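Local coordinates for major capsid protein P2 (Pseudoalteromonas phage pm2, PDB 2VVF) that forms the icosahedral outer shell of the marine, lipid-containing phage PM2 as the trimeric major capsid protein, built on a double jelly-roll fold, at residues R54-Y59 with S142-R147; Y170-I175 with V258-V263. All coordinates share one frame; numbering follows the deposited sequence.

Contact 1. Residues R54-Y59 with S142-R147; sequences RLLSTY and SWLTMR. With CA (calcium ion), chain G.
The carbonyl oxygen Arg147 O is approached by two neighbours in strand 54-59: Thr58 N donates a hydrogen bond to it at 2.9 Å, and Ser57 CA makes a CA-H...O contact with it at 3.4 Å. One residue back, the Ser57 side chain accepts from the backbone: OG receives Arg147 N in a nearly straight bond of 3.0 Å, with 168° at the hydrogen. Arg147 then reaches along strand 54-59: CG anti to the backbone N (chi1 -169°) starts an extended chain that carries the guanidinium to Thr58 O, which NH1 meets at 3.0 Å. On the way CD sits over one face of the Tyr59 ring, 3.6 Å from its centroid, a CH-pi contact, while the guanidinium plane lies only 20° from that of the ring. Tyr59 OH is hydrogen-bonded to Glu68, which also forms a long, weak ion pair with Arg147 NE; Asp64 is a second long, weak partner, at NH2. Toward the other end the contact is apolar: Leu56 CD1 meets Met146 CG at 3.4 Å and Leu144 CD2 at 4.0 Å, the side chains crossing at about a right angle. Beyond Leu144, Trp143 O binds the calcium ion together with Pro141 O and Ala105 O. Strand 54-59 is an edge strand, within the chain, of the four-stranded N-terminal sheet, with a classic beta bulge where Leu56 and Ser57 both face Val49 of strand 44-51; the contact joins it to strand 143-154 of the C-terminal half, with helix 63-71 against Tyr59.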
loop_
_atom_site.group_PDB
_atom_site.type_symbol
_atom_site.label_atom_id
_atom_site.label_comp_id
_atom_site.label_asym_id
_atom_site.label_seq_id
_atom_site.Cartn_x
_atom_site.Cartn_y
_atom_site.Cartn_z
ATOM N N ARG A 54 30.983 -16.769 7.779
ATOM C CA ARG A 54 29.909 -17.752 7.667
ATOM C C ARG A 54 28.858 -17.327 6.645
ATOM O O ARG A 54 28.637 -16.137 6.427
ATOM C CB ARG A 54 29.261 -17.992 9.030
ATOM C CG ARG A 54 30.238 -17.933 10.195
ATOM C CD ARG A 54 29.512 -17.921 11.527
ATOM N NE ARG A 54 28.750 -19.147 11.739
ATOM C CZ ARG A 54 29.288 -20.306 12.102
ATOM N NH1 ARG A 54 30.597 -20.401 12.296
ATOM N NH2 ARG A 54 28.518 -21.370 12.272
ATOM N N LEU A 55 28.201 -18.306 6.031
ATOM C CA LEU A 55 27.191 -18.025 5.017
ATOM C C LEU A 55 25.836 -17.648 5.604
ATOM O O LEU A 55 25.310 -18.340 6.476
ATOM C CB LEU A 55 27.025 -19.214 4.070
ATOM C CG LEU A 55 25.850 -19.102 3.094
ATOM C CD1 LEU A 55 26.208 -18.199 1.920
ATOM C CD2 LEU A 55 25.412 -20.473 2.609
ATOM N N LEU A 56 25.267 -16.557 5.099
ATOM C CA LEU A 56 23.955 -16.106 5.539
ATOM C C LEU A 56 22.943 -16.437 4.451
ATOM O O LEU A 56 22.046 -17.254 4.649
ATOM C CB LEU A 56 23.966 -14.601 5.809
ATOM C CG LEU A 56 22.640 -13.994 6.271
ATOM C CD1 LEU A 56 22.398 -14.287 7.741
ATOM C CD2 LEU A 56 22.610 -12.498 6.006
ATOM N N SER A 57 23.120 -15.816 3.288
ATOM C CA SER A 57 22.240 -16.038 2.147
ATOM C C SER A 57 23.068 -16.387 0.916
ATOM O O SER A 57 24.221 -15.968 0.791
ATOM C CB SER A 57 21.400 -14.789 1.869
ATOM O OG SER A 57 20.399 -14.617 2.855
ATOM N N THR A 58 22.476 -17.153 0.007
ATOM C CA THR A 58 23.170 -17.554 -1.209
ATOM C C THR A 58 22.289 -17.438 -2.450
ATOM O O THR A 58 21.105 -17.774 -2.423
ATOM C CB THR A 58 23.772 -18.968 -1.075
ATOM O OG1 THR A 58 24.137 -19.459 -2.369
ATOM C CG2 THR A 58 22.767 -19.922 -0.450
ATOM N N TYR A 59 22.883 -16.968 -3.542
ATOM C CA TYR A 59 22.182 -16.840 -4.814
ATOM C C TYR A 59 23.031 -17.485 -5.904
ATOM O O TYR A 59 24.193 -17.123 -6.080
ATOM C CB TYR A 59 21.964 -15.365 -5.164
ATOM C CG TYR A 59 21.054 -14.619 -4.214
ATOM C CD1 TYR A 59 19.706 -14.450 -4.503
ATOM C CD2 TYR A 59 21.552 -14.048 -3.048
ATOM C CE1 TYR A 59 18.875 -13.753 -3.646
ATOM C CE2 TYR A 59 20.728 -13.352 -2.185
ATOM C CZ TYR A 59 19.391 -13.208 -2.489
ATOM O OH TYR A 59 18.570 -12.515 -1.631
ATOM N N SER A 142 21.263 -9.639 14.589
ATOM C CA SER A 142 19.908 -9.980 15.012
ATOM C C SER A 142 19.096 -10.746 13.962
ATOM O O SER A 142 19.625 -11.613 13.264
ATOM C CB SER A 142 19.167 -8.715 15.451
ATOM O OG SER A 142 17.835 -9.002 15.836
ATOM N N TRP A 143 17.805 -10.435 13.875
ATOM C CA TRP A 143 16.907 -11.094 12.928
ATOM C C TRP A 143 17.302 -10.827 11.480
ATOM O O TRP A 143 17.300 -9.683 11.028
ATOM C CB TRP A 143 15.458 -10.664 13.168
ATOM C CG TRP A 143 14.683 -11.638 13.998
ATOM C CD1 TRP A 143 14.535 -11.623 15.355
ATOM C CD2 TRP A 143 13.992 -12.803 13.531
ATOM N NE1 TRP A 143 13.784 -12.702 15.761
ATOM C CE2 TRP A 143 13.441 -13.442 14.660
ATOM C CE3 TRP A 143 13.776 -13.359 12.268
ATOM C CZ2 TRP A 143 12.688 -14.609 14.562
ATOM C CZ3 TRP A 143 13.032 -14.521 12.174
ATOM C CH2 TRP A 143 12.495 -15.132 13.314
ATOM N N LEU A 144 17.627 -11.891 10.755
ATOM C CA LEU A 144 18.037 -11.776 9.360
ATOM C C LEU A 144 17.359 -12.835 8.498
ATOM O O LEU A 144 16.947 -13.882 8.994
ATOM C CB LEU A 144 19.556 -11.946 9.252
ATOM C CG LEU A 144 20.441 -10.702 9.130
ATOM C CD1 LEU A 144 19.771 -9.484 9.733
ATOM C CD2 LEU A 144 21.794 -10.949 9.779
ATOM N N THR A 145 17.272 -12.563 7.199
ATOM C CA THR A 145 16.713 -13.513 6.242
ATOM C C THR A 145 17.874 -14.355 5.726
ATOM O O THR A 145 18.903 -13.817 5.315
ATOM C CB THR A 145 16.007 -12.795 5.074
ATOM O OG1 THR A 145 14.855 -12.095 5.560
ATOM C CG2 THR A 145 15.576 -13.798 4.015
ATOM N N MET A 146 17.723 -15.675 5.771
ATOM C CA MET A 146 18.784 -16.569 5.321
ATOM C C MET A 146 18.336 -17.438 4.155
ATOM O O MET A 146 17.739 -18.495 4.347
ATOM C CB MET A 146 19.287 -17.432 6.481
ATOM C CG MET A 146 19.997 -16.637 7.561
ATOM S SD MET A 146 19.728 -17.298 9.208
ATOM C CE MET A 146 20.135 -15.863 10.225
ATOM N N ARG A 147 18.623 -16.974 2.944
ATOM C CA ARG A 147 18.248 -17.688 1.729
ATOM C C ARG A 147 19.176 -18.878 1.495
ATOM O O ARG A 147 20.385 -18.711 1.329
ATOM C CB ARG A 147 18.291 -16.734 0.535
ATOM C CG ARG A 147 17.668 -17.273 -0.737
ATOM C CD ARG A 147 18.153 -16.482 -1.945
ATOM N NE ARG A 147 17.290 -16.656 -3.109
ATOM C CZ ARG A 147 17.534 -17.511 -4.096
ATOM N NH1 ARG A 147 18.617 -18.276 -4.059
ATOM N NH2 ARG A 147 16.694 -17.605 -5.118
HETATM CA CA CA G . 18.495 -7.397 11.995
#

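Contact 2. Residues Y170-I175 with V258-V263; sequences YRIAAI and VEYMGV
The Tyr260 ring lies alongside Ile172, pointing the same way, with Ile172 CG1 3.8 Å from Tyr260 CE1 in an oblique approach; Val258 CG1 occupies one face of the ring, offset toward the rim, and Phe269 packs edge-to-face with it. The Tyr170 ring is likewise met obliquely, by Gly262 CA at 3.8 Å from Tyr170 CD1. Ile172 lies on strand 171-178, with Tyr170 just before it, and strand 252-263, which carries Val258, Tyr260 and Gly262, is its antiparallel neighbour in a sheet of the C-terminal jelly roll. The register is fixed by Arg171 and Met261, a hydrogen-bonded pair: Arg171 N donates to Met261 O at 2.8 Å and Met261 N returns a bond to Arg171 O. Ile172 with Tyr260 and Ile175 with Val258 are non-hydrogen-bonded pairs, and Val258 CG1 bridges the two isoleucines, 4.0 Å from Ile172 CG2. Between these pairs strand 171-178 is irregular. Glu259 O accepts Ala173 N at 2.8 Å, but Glu259 N donates to Ala174 O at 3.0 Å, so one residue stands opposite two, consistent with a beta bulge at Ala173 and Ala174 opposite Glu259, Ala173 having a psi of -42°. On the sheet face shared by Arg171, Glu259 and Met261, the polar ends find partners beyond the two segments: Glu259 OE2 bonds His176, and Arg171 NH1 bonds Ser232. The Met261 chain bends at its last torsion (chi3 -43°), which brings CE to 3.6 Å from Arg171 CB and leaves SD 3.8 Å from Ala173 CB.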
loop_
_atom_site.group_PDB
_atom_site.type_symbol
_atom_site.label_atom_id
_atom_site.label_comp_id
_atom_site.label_asym_id
_atom_site.label_seq_id
_atom_site.Cartn_x
_atom_site.Cartn_y
_atom_site.Cartn_z
ATOM N N TYR A 170 14.371 -21.323 14.386
ATOM C CA TYR A 170 14.271 -20.567 13.145
ATOM C C TYR A 170 12.879 -20.697 12.539
ATOM O O TYR A 170 12.070 -21.509 12.987
ATOM C CB TYR A 170 15.328 -21.044 12.146
ATOM C CG TYR A 170 16.729 -20.587 12.481
ATOM C CD1 TYR A 170 17.373 -19.634 11.706
ATOM C CD2 TYR A 170 17.404 -21.100 13.580
ATOM C CE1 TYR A 170 18.653 -19.208 12.011
ATOM C CE2 TYR A 170 18.684 -20.684 13.894
ATOM C CZ TYR A 170 19.305 -19.736 13.106
ATOM O OH TYR A 170 20.579 -19.313 13.416
ATOM N N ARG A 171 12.608 -19.893 11.517
ATOM C CA ARG A 171 11.319 -19.920 10.836
ATOM C C ARG A 171 11.523 -20.046 9.334
ATOM O O ARG A 171 12.630 -19.859 8.831
ATOM C CB ARG A 171 10.537 -18.635 11.117
ATOM C CG ARG A 171 10.246 -18.370 12.582
ATOM C CD ARG A 171 9.195 -17.280 12.726
ATOM N NE ARG A 171 8.451 -17.383 13.979
ATOM C CZ ARG A 171 7.181 -17.766 14.064
ATOM N NH1 ARG A 171 6.505 -18.088 12.969
ATOM N NH2 ARG A 171 6.586 -17.827 15.246
ATOM N N ILE A 172 10.443 -20.341 8.622
ATOM C CA ILE A 172 10.485 -20.440 7.171
ATOM C C ILE A 172 9.467 -19.471 6.589
ATOM O O ILE A 172 8.264 -19.631 6.788
ATOM C CB ILE A 172 10.234 -21.875 6.680
ATOM C CG1 ILE A 172 11.356 -22.802 7.152
ATOM C CG2 ILE A 172 10.127 -21.901 5.160
ATOM C CD1 ILE A 172 11.137 -24.253 6.789
ATOM N N ALA A 173 9.960 -18.445 5.905
ATOM C CA ALA A 173 9.090 -17.441 5.309
ATOM C C ALA A 173 8.432 -17.969 4.041
ATOM O O ALA A 173 7.245 -17.740 3.807
ATOM C CB ALA A 173 9.873 -16.168 5.013
ATOM N N ALA A 174 9.209 -18.674 3.223
ATOM C CA ALA A 174 8.689 -19.216 1.977
ATOM C C ALA A 174 9.572 -20.308 1.391
ATOM O O ALA A 174 10.728 -20.463 1.774
ATOM C CB ALA A 174 8.488 -18.101 0.963
ATOM N N ILE A 175 9.008 -21.060 0.453
ATOM C CA ILE A 175 9.729 -22.119 -0.239
ATOM C C ILE A 175 9.443 -21.974 -1.728
ATOM O O ILE A 175 8.287 -21.899 -2.139
ATOM C CB ILE A 175 9.321 -23.511 0.272
ATOM C CG1 ILE A 175 9.672 -23.665 1.752
ATOM C CG2 ILE A 175 9.991 -24.599 -0.555
ATOM C CD1 ILE A 175 8.939 -24.804 2.434
ATOM N N VAL A 258 14.777 -22.015 -0.020
ATOM C CA VAL A 258 14.124 -21.897 1.278
ATOM C C VAL A 258 14.570 -20.622 1.980
ATOM O O VAL A 258 15.753 -20.441 2.266
ATOM C CB VAL A 258 14.378 -23.133 2.157
ATOM C CG1 VAL A 258 13.612 -23.020 3.470
ATOM C CG2 VAL A 258 14.002 -24.402 1.415
ATOM N N GLU A 259 13.616 -19.735 2.244
ATOM C CA GLU A 259 13.907 -18.482 2.925
ATOM C C GLU A 259 13.738 -18.664 4.427
ATOM O O GLU A 259 12.625 -18.608 4.948
ATOM C CB GLU A 259 12.977 -17.374 2.426
ATOM C CG GLU A 259 13.239 -16.940 0.995
ATOM C CD GLU A 259 12.374 -15.769 0.576
ATOM O OE1 GLU A 259 12.651 -14.635 1.020
ATOM O OE2 GLU A 259 11.411 -15.983 -0.189
ATOM N N TYR A 260 14.847 -18.909 5.115
ATOM C CA TYR A 260 14.822 -19.096 6.558
ATOM C C TYR A 260 14.881 -17.742 7.256
ATOM O O TYR A 260 15.199 -16.726 6.638
ATOM C CB TYR A 260 16.002 -19.960 7.009
ATOM C CG TYR A 260 15.888 -21.417 6.621
ATOM C CD1 TYR A 260 15.165 -22.309 7.402
ATOM C CD2 TYR A 260 16.527 -21.906 5.488
ATOM C CE1 TYR A 260 15.071 -23.643 7.056
ATOM C CE2 TYR A 260 16.437 -23.239 5.136
ATOM C CZ TYR A 260 15.708 -24.101 5.921
ATOM O OH TYR A 260 15.616 -25.426 5.570
ATOM N N MET A 261 14.582 -17.741 8.550
ATOM C CA MET A 261 14.612 -16.526 9.352
ATOM C C MET A 261 14.976 -16.877 10.789
ATOM O O MET A 261 14.564 -17.913 11.307
ATOM C CB MET A 261 13.241 -15.843 9.338
ATOM C CG MET A 261 12.875 -15.168 8.030
ATOM S SD MET A 261 11.226 -14.437 8.104
ATOM C CE MET A 261 10.312 -15.738 8.924
ATOM N N GLY A 262 15.730 -15.999 11.437
ATOM C CA GLY A 262 16.127 -16.218 12.819
ATOM C C GLY A 262 17.184 -15.201 13.244
ATOM O O GLY A 262 17.730 -14.486 12.416
ATOM N N VAL A 263 17.443 -15.129 14.540
ATOM C CA VAL A 263 18.448 -14.243 15.115
ATOM C C VAL A 263 19.798 -14.846 14.781
ATOM O O VAL A 263 20.113 -15.979 15.166
ATOM C CB VAL A 263 18.271 -14.091 16.655
ATOM C CG1 VAL A 263 19.377 -13.270 17.252
ATOM C CG2 VAL A 263 16.893 -13.530 17.007
#

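How the contacts relate
The contacts come in series along the chain, contact 1 closing before contact 2 opens, yet their centres are only 9 Å apart. They share one antiparallel sheet, in which strand 143-154 of contact 1 pairs with strand 252-263 of contact 2. Probable hydrogen bonds from Met146 N to Tyr260 O (2.9 Å) and from Leu144 N to Gly262 O carry this pairing, and Trp143 packs on Met261. Contact 2 extends the sheet to strand 171-178, within the C-terminal jelly roll. The first residues of strand 143-154 also meet edge strand 54-59 of the N-terminal half, so this one strand joins the two halves of the double jelly-roll subunit.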